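Endonuclease IV (Thermus thermophilus, PDB 3AAM) cleaves the phosphodiester backbone of DNA at apurinic or apyrimidinic sites during base excision repair, leaving a 3'-hydroxyl and a 5'-terminal sugar phosphate. Local coordinates at residues V202-D207 with I246-R251. Numbering follows the deposited sequence.
Sequences VVHLND and ILETPR
Val203 O takes the amide of Ile246 at 2.8 Å, nearly straight at N-H...O 170°, and Leu205 N returns a weak, bent bond to Ile246 O; with the segments running in nearly the same direction, this joins strands 202-208 and 244-247 in parallel as neighbouring staves of the TIM barrel. Between the two bonds, His204 CA adds a CA-H...O contact to Ile246 O at 3.2 Å. The carboxylate of Glu248 is stacked on one face of the His204 imidazole, the planes 28° apart, and OE2 sits 3.1 Å from the plane of the His204 ring, nearer its margin than its centre. Ile246 CB stands in the ring plane at its edge. Glu248 CG sits anti to its carbonyl carbon (chi1 -53°), and the extended chain beyond it carries the carboxylate back over the ring. Gln32 donates a hydrogen bond to Glu248 OE2, fixing that oxygen from outside the pair, while the imidazole also meets the nearly parallel ring of His69. Without the imidazole, with an alanine here, the Glu248 carboxylate would probably lose the flat surface on which it rests and border a gap, its orientation less restrained although Gln32 still held OE2. Farther along, the amide plane of Asn206 lies at a small angle to that of the carboxylate. Beside it His219, which binds manganese together with His172 and Asp217, is hydrogen-bonded through ND1 to Glu248 O; the Glu248 carbonyl is thus a second-shell group that helps orient this ligand. Leu205, at the centre of an inverse gamma turn, leaves its buried O without a polar partner, facing the methyl Leu247 CD1 at 3.2 Å.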
# COMPACT_ATOMS: atom_id res chain seq x y z
N VAL A 202 3.73 -0.54 -6.42
CA VAL A 202 3.84 -1.09 -5.07
C VAL A 202 2.97 -2.32 -4.89
O VAL A 202 1.84 -2.37 -5.37
CB VAL A 202 3.44 -0.04 -4.01
CG1 VAL A 202 3.57 -0.63 -2.62
CG2 VAL A 202 4.29 1.22 -4.16
N VAL A 203 3.51 -3.30 -4.18
CA VAL A 203 2.80 -4.52 -3.89
C VAL A 203 2.72 -4.72 -2.39
O VAL A 203 3.73 -4.63 -1.69
CB VAL A 203 3.52 -5.76 -4.49
CG1 VAL A 203 2.79 -7.04 -4.05
CG2 VAL A 203 3.57 -5.67 -6.01
N HIS A 204 1.51 -4.95 -1.87
CA HIS A 204 1.36 -5.25 -0.45
C HIS A 204 1.39 -6.77 -0.47
O HIS A 204 0.38 -7.42 -0.75
CB HIS A 204 0.02 -4.73 0.10
CG HIS A 204 0.00 -3.26 0.39
ND1 HIS A 204 1.14 -2.54 0.67
CD2 HIS A 204 -1.03 -2.39 0.47
CE1 HIS A 204 0.81 -1.28 0.92
NE2 HIS A 204 -0.50 -1.16 0.80
N LEU A 205 2.57 -7.33 -0.20
CA LEU A 205 2.81 -8.76 -0.23
C LEU A 205 2.38 -9.47 1.04
O LEU A 205 3.18 -10.09 1.73
CB LEU A 205 4.29 -9.02 -0.50
CG LEU A 205 4.68 -10.40 -1.05
CD1 LEU A 205 4.19 -10.54 -2.49
CD2 LEU A 205 6.19 -10.55 -0.99
N ASN A 206 1.09 -9.37 1.34
CA ASN A 206 0.50 -9.98 2.52
C ASN A 206 0.08 -11.43 2.28
O ASN A 206 -0.47 -11.74 1.22
CB ASN A 206 -0.74 -9.19 2.95
CG ASN A 206 -0.41 -7.78 3.38
OD1 ASN A 206 -1.06 -6.82 2.96
ND2 ASN A 206 0.59 -7.65 4.23
N ASP A 207 0.35 -12.31 3.23
CA ASP A 207 -0.13 -13.67 3.07
C ASP A 207 -1.55 -13.58 3.61
O ASP A 207 -1.94 -12.54 4.15
CB ASP A 207 0.69 -14.69 3.87
CG ASP A 207 0.52 -16.11 3.35
OD1 ASP A 207 -0.58 -16.42 2.83
OD2 ASP A 207 1.46 -16.92 3.46
N ILE A 246 5.77 -4.21 0.23
CA ILE A 246 5.54 -3.88 1.64
C ILE A 246 4.66 -4.93 2.31
O ILE A 246 3.58 -5.25 1.81
CB ILE A 246 4.85 -2.49 1.78
CG1 ILE A 246 5.75 -1.38 1.24
CG2 ILE A 246 4.50 -2.23 3.24
CD1 ILE A 246 7.07 -1.23 2.00
N LEU A 247 5.12 -5.46 3.43
CA LEU A 247 4.36 -6.44 4.20
C LEU A 247 3.64 -5.64 5.28
O LEU A 247 4.22 -4.73 5.87
CB LEU A 247 5.30 -7.47 4.84
CG LEU A 247 4.63 -8.55 5.69
CD1 LEU A 247 3.69 -9.40 4.84
CD2 LEU A 247 5.70 -9.42 6.33
N GLU A 248 2.37 -5.97 5.52
CA GLU A 248 1.56 -5.27 6.52
C GLU A 248 1.04 -6.26 7.56
O GLU A 248 -0.10 -6.70 7.48
CB GLU A 248 0.38 -4.57 5.84
CG GLU A 248 0.76 -3.67 4.67
CD GLU A 248 -0.46 -3.06 4.01
OE1 GLU A 248 -1.40 -3.82 3.69
OE2 GLU A 248 -0.48 -1.83 3.80
N THR A 249 1.89 -6.62 8.51
CA THR A 249 1.51 -7.57 9.55
C THR A 249 2.04 -7.10 10.90
O THR A 249 2.79 -6.13 10.97
CB THR A 249 2.08 -8.96 9.22
OG1 THR A 249 3.50 -8.87 9.10
CG2 THR A 249 1.49 -9.48 7.93
N PRO A 250 1.65 -7.77 11.99
CA PRO A 250 2.11 -7.38 13.33
C PRO A 250 3.62 -7.19 13.42
O PRO A 250 4.40 -7.98 12.87
CB PRO A 250 1.60 -8.51 14.21
CG PRO A 250 0.29 -8.85 13.54
CD PRO A 250 0.69 -8.89 12.08
N ARG A 251 4.03 -6.14 14.13
CA ARG A 251 5.44 -5.79 14.27
C ARG A 251 6.04 -6.19 15.61
O ARG A 251 5.34 -6.26 16.62
CB ARG A 251 5.59 -4.28 14.09
CG ARG A 251 5.12 -3.75 12.74
CD ARG A 251 6.07 -4.17 11.64
NE ARG A 251 7.45 -4.01 12.09
CZ ARG A 251 7.99 -2.85 12.46
NH1 ARG A 251 7.27 -1.74 12.41
NH2 ARG A 251 9.22 -2.82 12.93